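Local structure of Ral guanine nucleotide dissociation stimulator-like 2 (4JGW) at residues T196-F201 and V261-G266; K293-A298 and S315-S320. The protein is probably a guanine nucleotide exchange factor for small G proteins, and associates in vitro with the GTP-bound forms of Rap1A and H-Ras. One frame throughout, in Å; residues are numbered along the deposited sequence.

Interaction 1: residues T196-F201 and V261-G266; sequences TDVLVF and VSSVLG
Thr-196 meets Ser-263 and Gly-266 where helix 244-264 of the CDC25-homology (Ras-GEF) region closes in a Schellman motif. Gly-266, at positive phi (60°), is the C-prime residue: its N bonds weakly back to Ser-263 O, while Ala-267 N reaches Ser-262 O. Against this helix end lies a 3-10 segment that runs through 196-199. Thr-196 approaches through its methyl branch, CG2 standing 3.7 Å from Ser-263 O and 3.9 Å from Gly-266 CA. A chi1 of 72° divides the two branches: CG2 lies anti to the carbonyl carbon and faces the helix end, whereas OG1 is hydrogen-bonded to Asp-194 OD1. The backbones are close here, with CA atoms of Thr-196 and Ser-263 4.8 Å apart. Further along, Val-198 is buried and directed at the helix, and it also touches Leu-290 and Trp-450. No hydrogen bond crosses between 196-201 and 261-266; the contacts found are van der Waals ones. The Ser-263 hydroxyl has its main polar partner in the indole N-H of Trp-294, a probable hydrogen bond that is modelled short, and Val-198 CG1 comes to 4.2 Å from Ser-263 OG.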
loop_
_atom_site.group_PDB
_atom_site.type_symbol
_atom_site.label_atom_id
_atom_site.label_comp_id
_atom_site.label_asym_id
_atom_site.label_seq_id
_atom_site.Cartn_x
_atom_site.Cartn_y
_atom_site.Cartn_z
ATOM N N THR A 196 15.711 -25.263 -11.947
ATOM C CA THR A 196 14.856 -26.446 -12.097
ATOM C C THR A 196 14.679 -27.240 -10.790
ATOM O O THR A 196 13.905 -28.196 -10.744
ATOM C CB THR A 196 15.348 -27.394 -13.234
ATOM O OG1 THR A 196 16.542 -28.073 -12.830
ATOM C CG2 THR A 196 15.613 -26.621 -14.525
ATOM N N ASP A 197 15.390 -26.834 -9.737
ATOM C CA ASP A 197 15.276 -27.468 -8.419
ATOM C C ASP A 197 13.971 -27.144 -7.691
ATOM O O ASP A 197 13.746 -27.616 -6.576
ATOM C CB ASP A 197 16.473 -27.113 -7.528
ATOM C CG ASP A 197 17.656 -28.051 -7.724
ATOM O OD1 ASP A 197 17.509 -29.092 -8.401
ATOM O OD2 ASP A 197 18.739 -27.743 -7.184
ATOM N N VAL A 198 13.119 -26.338 -8.325
ATOM C CA VAL A 198 11.760 -26.097 -7.833
ATOM C C VAL A 198 11.021 -27.432 -7.649
ATOM O O VAL A 198 10.152 -27.556 -6.784
ATOM C CB VAL A 198 10.968 -25.129 -8.767
ATOM C CG1 VAL A 198 10.773 -25.725 -10.159
ATOM C CG2 VAL A 198 9.627 -24.740 -8.151
ATOM N N LEU A 199 11.410 -28.423 -8.453
ATOM C CA LEU A 199 10.839 -29.772 -8.419
ATOM C C LEU A 199 11.186 -30.541 -7.144
ATOM O O LEU A 199 10.457 -31.447 -6.748
ATOM C CB LEU A 199 11.309 -30.574 -9.641
ATOM C CG LEU A 199 10.888 -30.124 -11.044
ATOM C CD1 LEU A 199 11.672 -30.885 -12.102
ATOM C CD2 LEU A 199 9.384 -30.287 -11.271
ATOM N N VAL A 200 12.300 -30.171 -6.516
ATOM C CA VAL A 200 12.830 -30.857 -5.331
ATOM C C VAL A 200 12.025 -30.580 -4.050
ATOM O O VAL A 200 12.040 -31.385 -3.112
ATOM C CB VAL A 200 14.341 -30.522 -5.132
ATOM C CG1 VAL A 200 14.832 -30.887 -3.736
ATOM C CG2 VAL A 200 15.183 -31.231 -6.191
ATOM N N PHE A 201 11.322 -29.451 -4.020
ATOM C CA PHE A 201 10.510 -29.079 -2.861
ATOM C C PHE A 201 9.028 -29.315 -3.124
ATOM O O PHE A 201 8.591 -29.328 -4.271
ATOM C CB PHE A 201 10.740 -27.613 -2.487
ATOM C CG PHE A 201 12.188 -27.238 -2.337
ATOM C CD1 PHE A 201 12.827 -26.489 -3.321
ATOM C CD2 PHE A 201 12.913 -27.631 -1.215
ATOM C CE1 PHE A 201 14.165 -26.135 -3.192
ATOM C CE2 PHE A 201 14.252 -27.282 -1.071
ATOM C CZ PHE A 201 14.882 -26.534 -2.063
ATOM N N VAL A 261 9.981 -18.080 -15.181
ATOM C CA VAL A 261 10.490 -17.999 -16.552
ATOM C C VAL A 261 11.819 -18.756 -16.677
ATOM O O VAL A 261 11.990 -19.582 -17.576
ATOM C CB VAL A 261 10.660 -16.523 -17.008
ATOM C CG1 VAL A 261 11.378 -16.441 -18.349
ATOM C CG2 VAL A 261 9.304 -15.822 -17.089
ATOM N N SER A 262 12.731 -18.482 -15.746
ATOM C CA SER A 262 14.070 -19.069 -15.731
ATOM C C SER A 262 14.062 -20.600 -15.620
ATOM O O SER A 262 14.760 -21.283 -16.376
ATOM C CB SER A 262 14.892 -18.447 -14.597
ATOM O OG SER A 262 16.202 -18.981 -14.545
ATOM N N SER A 263 13.263 -21.130 -14.694
ATOM C CA SER A 263 13.225 -22.574 -14.436
ATOM C C SER A 263 12.544 -23.358 -15.554
ATOM O O SER A 263 13.009 -24.437 -15.927
ATOM C CB SER A 263 12.566 -22.882 -13.089
ATOM O OG SER A 263 11.159 -22.797 -13.166
ATOM N N VAL A 264 11.447 -22.811 -16.076
ATOM C CA VAL A 264 10.739 -23.410 -17.208
ATOM C C VAL A 264 11.658 -23.490 -18.431
ATOM O O VAL A 264 11.661 -24.491 -19.149
ATOM C CB VAL A 264 9.420 -22.652 -17.534
ATOM C CG1 VAL A 264 8.881 -23.037 -18.904
ATOM C CG2 VAL A 264 8.372 -22.926 -16.463
ATOM N N LEU A 265 12.453 -22.444 -18.645
ATOM C CA LEU A 265 13.427 -22.430 -19.734
ATOM C C LEU A 265 14.705 -23.194 -19.378
ATOM O O LEU A 265 15.558 -23.417 -20.239
ATOM C CB LEU A 265 13.756 -20.993 -20.155
ATOM C CG LEU A 265 12.640 -20.190 -20.834
ATOM C CD1 LEU A 265 13.051 -18.735 -20.983
ATOM C CD2 LEU A 265 12.252 -20.783 -22.186
ATOM N N GLY A 266 14.822 -23.593 -18.111
ATOM C CA GLY A 266 15.982 -24.332 -17.610
ATOM C C GLY A 266 17.282 -23.565 -17.758
ATOM O O GLY A 266 18.348 -24.159 -17.934
#

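Interaction 2: residues K293-A298 and S315-S320; sequences KWIRVA and SALQSS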
loop_
_atom_site.group_PDB
_atom_site.type_symbol
_atom_site.label_atom_id
_atom_site.label_comp_id
_atom_site.label_asym_id
_atom_site.label_seq_id
_atom_site.Cartn_x
_atom_site.Cartn_y
_atom_site.Cartn_z
ATOM N N LYS A 293 4.464 -27.976 -12.171
ATOM C CA LYS A 293 4.945 -27.647 -10.832
ATOM C C LYS A 293 4.613 -26.208 -10.431
ATOM O O LYS A 293 4.096 -25.969 -9.337
ATOM C CB LYS A 293 6.454 -27.892 -10.723
ATOM C CG LYS A 293 7.024 -27.715 -9.318
ATOM C CD LYS A 293 6.485 -28.774 -8.369
ATOM C CE LYS A 293 7.083 -28.628 -6.992
ATOM N NZ LYS A 293 7.077 -29.927 -6.269
ATOM N N TRP A 294 4.914 -25.262 -11.320
ATOM C CA TRP A 294 4.653 -23.846 -11.070
ATOM C C TRP A 294 3.163 -23.520 -11.028
ATOM O O TRP A 294 2.739 -22.662 -10.248
ATOM C CB TRP A 294 5.365 -22.966 -12.099
ATOM C CG TRP A 294 6.833 -22.811 -11.836
ATOM C CD1 TRP A 294 7.856 -23.307 -12.588
ATOM C CD2 TRP A 294 7.441 -22.116 -10.737
ATOM N NE1 TRP A 294 9.064 -22.966 -12.030
ATOM C CE2 TRP A 294 8.840 -22.233 -10.894
ATOM C CE3 TRP A 294 6.942 -21.411 -9.633
ATOM C CZ2 TRP A 294 9.748 -21.666 -9.994
ATOM C CZ3 TRP A 294 7.844 -20.847 -8.737
ATOM C CH2 TRP A 294 9.233 -20.980 -8.925
ATOM N N ILE A 295 2.382 -24.204 -11.865
ATOM C CA ILE A 295 0.923 -24.094 -11.844
ATOM C C ILE A 295 0.390 -24.473 -10.460
ATOM O O ILE A 295 -0.452 -23.768 -9.895
ATOM C CB ILE A 295 0.257 -24.974 -12.946
ATOM C CG1 ILE A 295 0.459 -24.347 -14.330
ATOM C CG2 ILE A 295 -1.235 -25.165 -12.676
ATOM C CD1 ILE A 295 0.192 -25.291 -15.496
ATOM N N ARG A 296 0.900 -25.579 -9.923
ATOM C CA ARG A 296 0.502 -26.069 -8.609
ATOM C C ARG A 296 0.969 -25.138 -7.488
ATOM O O ARG A 296 0.254 -24.943 -6.505
ATOM C CB ARG A 296 1.019 -27.499 -8.395
ATOM C CG ARG A 296 0.739 -28.098 -7.017
ATOM C CD ARG A 296 -0.751 -28.223 -6.705
ATOM N NE ARG A 296 -1.443 -29.127 -7.622
ATOM C CZ ARG A 296 -1.429 -30.454 -7.527
ATOM N NH1 ARG A 296 -0.747 -31.054 -6.557
ATOM N NH2 ARG A 296 -2.093 -31.182 -8.410
ATOM N N VAL A 297 2.161 -24.568 -7.643
ATOM C CA VAL A 297 2.677 -23.574 -6.697
ATOM C C VAL A 297 1.774 -22.336 -6.677
ATOM O O VAL A 297 1.470 -21.800 -5.608
ATOM C CB VAL A 297 4.144 -23.182 -7.012
ATOM C CG1 VAL A 297 4.573 -21.950 -6.210
ATOM C CG2 VAL A 297 5.077 -24.346 -6.722
ATOM N N ALA A 298 1.343 -21.902 -7.861
ATOM C CA ALA A 298 0.411 -20.786 -7.992
ATOM C C ALA A 298 -0.919 -21.111 -7.328
ATOM O O ALA A 298 -1.514 -20.257 -6.674
ATOM C CB ALA A 298 0.203 -20.431 -9.456
ATOM N N SER A 315 1.428 -14.567 -14.578
ATOM C CA SER A 315 1.874 -13.613 -15.596
ATOM C C SER A 315 3.163 -14.083 -16.263
ATOM O O SER A 315 3.371 -13.856 -17.457
ATOM C CB SER A 315 2.048 -12.209 -15.012
ATOM O OG SER A 315 3.101 -12.164 -14.064
ATOM N N ALA A 316 4.019 -14.739 -15.480
ATOM C CA ALA A 316 5.238 -15.356 -15.996
ATOM C C ALA A 316 4.923 -16.488 -16.975
ATOM O O ALA A 316 5.596 -16.636 -17.991
ATOM C CB ALA A 316 6.096 -15.864 -14.853
ATOM N N LEU A 317 3.895 -17.275 -16.663
ATOM C CA LEU A 317 3.482 -18.392 -17.512
ATOM C C LEU A 317 2.696 -17.951 -18.751
ATOM O O LEU A 317 2.632 -18.686 -19.740
ATOM C CB LEU A 317 2.678 -19.419 -16.705
ATOM C CG LEU A 317 3.415 -20.265 -15.658
ATOM C CD1 LEU A 317 2.432 -21.147 -14.904
ATOM C CD2 LEU A 317 4.511 -21.115 -16.284
ATOM N N GLN A 318 2.106 -16.757 -18.687
ATOM C CA GLN A 318 1.383 -16.168 -19.819
ATOM C C GLN A 318 2.312 -15.347 -20.709
ATOM O O GLN A 318 1.950 -14.981 -21.832
ATOM C CB GLN A 318 0.241 -15.278 -19.323
ATOM C CG GLN A 318 -0.978 -16.030 -18.810
ATOM C CD GLN A 318 -2.033 -15.100 -18.230
ATOM O OE1 GLN A 318 -1.719 -14.182 -17.469
ATOM N NE2 GLN A 318 -3.289 -15.336 -18.587
ATOM N N SER A 319 3.506 -15.063 -20.188
ATOM C CA SER A 319 4.520 -14.260 -20.864
ATOM C C SER A 319 4.928 -14.865 -22.210
ATOM O O SER A 319 4.917 -16.089 -22.377
ATOM C CB SER A 319 5.746 -14.123 -19.958
ATOM O OG SER A 319 6.615 -13.105 -20.409
ATOM N N SER A 320 5.289 -13.997 -23.158
ATOM C CA SER A 320 5.647 -14.407 -24.525
ATOM C C SER A 320 6.634 -15.585 -24.612
ATOM O O SER A 320 6.338 -16.568 -25.292
ATOM C CB SER A 320 6.149 -13.214 -25.353
ATOM O OG SER A 320 5.081 -12.355 -25.720
#
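Leu-317 extends toward helix 284-303 with CG anti to its own carbonyl carbon (chi1 -70°) and CD1 continuing the chain outward (chi2 176°). Ile-295 places its CG1 branch in the same relation to its backbone (chi1 -74°), while CG2 lies anti to the backbone N. The result is a small apolar contact in which a single methyl group of Leu-317 does the touching. CD1 lies 3.8 Å from Ile-295 CG1, against the methylene of the ethyl branch, and the two side chains cross at about a right angle. The same methyl reaches Trp-294 at CB, 4.4 Å away. Trp-294 therefore offers the root of its side chain to Leu-317, while its indole leads away toward Ser-263.

The nearest CA atoms of the two segments, those of Ile-295 and Leu-317, are 8.4 Å apart, and the side chains fill the interval. Both partners on helix 284-303 are consecutive residues, so Leu-317, in the last turn of helix 307-318, sets its methyl against one short part of helix 284-303. All three touching residues are buried, and the interface between the segments has no hydrogen bond.

Within the helical CDC25-homology region, Phe-340 of helix 334-344 touches both Ile-295 and Leu-317, whereas Val-260 of helix 244-264 touches Trp-294 and Leu-317. The contact thus lies where helices 284-303 and 307-318, successive in the chain, meet helices 334-344 and 244-264.

How the interactions relate
Both segments of interaction 1 precede those of interaction 2 in the sequence, yet the two centres are about 11 Å apart. Helix 284-303 connects them. Its Trp-294 takes part in interaction 2 and, through its indole, also meets interaction 1 at Ser-263, while Val-198 CG2 packs 3.6 Å from Trp-294 CZ2. A second probable bond runs from Lys-293 NZ to Phe-201 O. Segment 196-201, which leads into helix 203-219, is thereby fastened to helix 284-303 as well as to the end of helix 244-264. Together the contacts join the loop ahead of helix 203-219 to helices 244-264, 284-303 and 307-318.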